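Local coordinates for monooxygenase (Agrobacterium tumefaciens, PDB 2I7G), which is probably a flavin-dependent oxidoreductase of the luciferase-like monooxygenase family, built on a TIM barrel, at residues V314-I319 / V355-V359. Numbering follows the deposited sequence.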
loop_
_atom_site.group_PDB
_atom_site.type_symbol
_atom_site.label_atom_id
_atom_site.label_comp_id
_atom_site.label_asym_id
_atom_site.label_seq_id
_atom_site.Cartn_x
_atom_site.Cartn_y
_atom_site.Cartn_z
ATOM N N VAL B 314 25.858 -17.693 -16.369
ATOM C CA VAL B 314 24.511 -17.121 -16.400
ATOM C C VAL B 314 24.416 -16.032 -17.478
ATOM O O VAL B 314 23.417 -15.977 -18.207
ATOM C CB VAL B 314 24.109 -16.611 -15.024
ATOM C CG1 VAL B 314 22.753 -15.827 -15.098
ATOM C CG2 VAL B 314 23.994 -17.825 -14.082
ATOM N N ALA B 315 25.452 -15.193 -17.584
ATOM C CA ALA B 315 25.449 -14.098 -18.578
ATOM C C ALA B 315 25.372 -14.698 -19.978
ATOM O O ALA B 315 24.620 -14.222 -20.826
ATOM C CB ALA B 315 26.694 -13.204 -18.428
ATOM N N GLU B 316 26.143 -15.758 -20.228
ATOM C CA GLU B 316 26.108 -16.379 -21.552
ATOM C C GLU B 316 24.724 -16.958 -21.873
ATOM O O GLU B 316 24.270 -16.845 -23.001
ATOM C CB GLU B 316 27.204 -17.437 -21.740
ATOM C CG GLU B 316 27.370 -17.904 -23.212
ATOM C CD GLU B 316 27.271 -16.750 -24.233
ATOM O OE1 GLU B 316 28.167 -15.868 -24.222
ATOM O OE2 GLU B 316 26.294 -16.717 -25.042
ATOM N N LYS B 317 24.049 -17.554 -20.890
ATOM C CA LYS B 317 22.710 -18.053 -21.144
ATOM C C LYS B 317 21.713 -16.909 -21.436
ATOM O O LYS B 317 20.887 -17.039 -22.325
ATOM C CB LYS B 317 22.230 -18.908 -19.986
ATOM C CG LYS B 317 21.053 -19.741 -20.295
ATOM C CD LYS B 317 20.933 -20.751 -19.176
ATOM C CE LYS B 317 19.833 -21.693 -19.414
ATOM N NZ LYS B 317 19.946 -22.848 -18.458
ATOM N N ILE B 318 21.813 -15.797 -20.696
ATOM C CA ILE B 318 20.957 -14.620 -20.956
ATOM C C ILE B 318 21.168 -14.129 -22.386
ATOM O O ILE B 318 20.188 -13.866 -23.146
ATOM C CB ILE B 318 21.187 -13.486 -19.940
ATOM C CG1 ILE B 318 20.755 -13.945 -18.543
ATOM C CG2 ILE B 318 20.407 -12.185 -20.387
ATOM C CD1 ILE B 318 21.351 -13.077 -17.409
ATOM N N ILE B 319 22.440 -14.055 -22.775
ATOM C CA ILE B 319 22.794 -13.600 -24.144
ATOM C C ILE B 319 22.229 -14.559 -25.216
ATOM O O ILE B 319 21.637 -14.113 -26.204
ATOM C CB ILE B 319 24.347 -13.421 -24.315
ATOM C CG1 ILE B 319 24.820 -12.219 -23.472
ATOM C CG2 ILE B 319 24.734 -13.303 -25.788
ATOM C CD1 ILE B 319 26.315 -12.276 -23.089
ATOM N N VAL B 355 27.301 -10.105 -13.882
ATOM C CA VAL B 355 26.422 -10.610 -14.926
ATOM C C VAL B 355 25.936 -9.484 -15.834
ATOM O O VAL B 355 26.125 -9.554 -17.061
ATOM C CB VAL B 355 25.205 -11.390 -14.353
ATOM C CG1 VAL B 355 24.258 -11.759 -15.466
ATOM C CG2 VAL B 355 25.683 -12.678 -13.597
ATOM N N ALA B 356 25.334 -8.452 -15.227
ATOM C CA ALA B 356 24.711 -7.340 -15.990
ATOM C C ALA B 356 25.691 -6.664 -16.970
ATOM O O ALA B 356 25.354 -6.498 -18.148
ATOM C CB ALA B 356 24.054 -6.285 -15.038
ATOM N N PRO B 357 26.887 -6.246 -16.499
ATOM C CA PRO B 357 27.852 -5.634 -17.423
ATOM C C PRO B 357 28.234 -6.504 -18.633
ATOM O O PRO B 357 28.360 -5.957 -19.735
ATOM C CB PRO B 357 29.068 -5.332 -16.533
ATOM C CG PRO B 357 28.429 -5.134 -15.148
ATOM C CD PRO B 357 27.375 -6.223 -15.103
ATOM N N LEU B 358 28.406 -7.812 -18.424
ATOM C CA LEU B 358 28.694 -8.759 -19.499
ATOM C C LEU B 358 27.558 -8.763 -20.530
ATOM O O LEU B 358 27.806 -8.629 -21.748
ATOM C CB LEU B 358 28.924 -10.176 -18.959
ATOM C CG LEU B 358 30.266 -10.462 -18.253
ATOM C CD1 LEU B 358 30.197 -11.822 -17.480
ATOM C CD2 LEU B 358 31.430 -10.436 -19.246
ATOM N N VAL B 359 26.323 -8.884 -20.034
ATOM C CA VAL B 359 25.151 -8.925 -20.909
ATOM C C VAL B 359 24.996 -7.609 -21.658
ATOM O O VAL B 359 24.871 -7.617 -22.887
ATOM C CB VAL B 359 23.867 -9.274 -20.153
ATOM C CG1 VAL B 359 22.687 -9.207 -21.128
ATOM C CG2 VAL B 359 23.993 -10.699 -19.483
#
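The carbonyl oxygen of Ala-315 accepts the helical bond from Ile-319 N at 2.9 Å, and Val-359 CG2 of the facing helix rests against the same oxygen. This is a worked example of how successive outer helices of a TIM barrel pack: helices 311-325 and 341-363, joined through barrel strand 329-333, run in the same general direction, the axes of segments 314-319 and 355-359 crossing at -40° and coming within 8.9 Å of each other. The close approach is consistent with the small side chain of Ala-315, which faces the other helix. Ala-315 CB reaches Leu-358 CB and Val-359 CG2, each at 3.8 Å, while Val-355 CG1, one turn before Val-359, also borders this methyl. Val-359 sets CG1 anti to its backbone N (chi1 176°), and the other methyl, CG2, is thereby turned onto the Ala-315 backbone. Ile-318 lies across Val-355 and Val-359 at about right angles, with CD1 3.7 Å from Val-355 CG1; Val-314 and Val-355 also touch Ile-260 of strand 252-260, which ties the helix pair to the barrel wall. Within 355-359, Val-359 N bonds to Val-355 O at 3.1 Å, although the helix is kinked at Pro-357. Lys-317 takes no part in the packing; its NZ is held by the carbonyl oxygens of Gly-301, Gly-304 and Leu-306. Ile-319 is partly exposed, and its CD1 lies 4.2 Å from Val-359 CA.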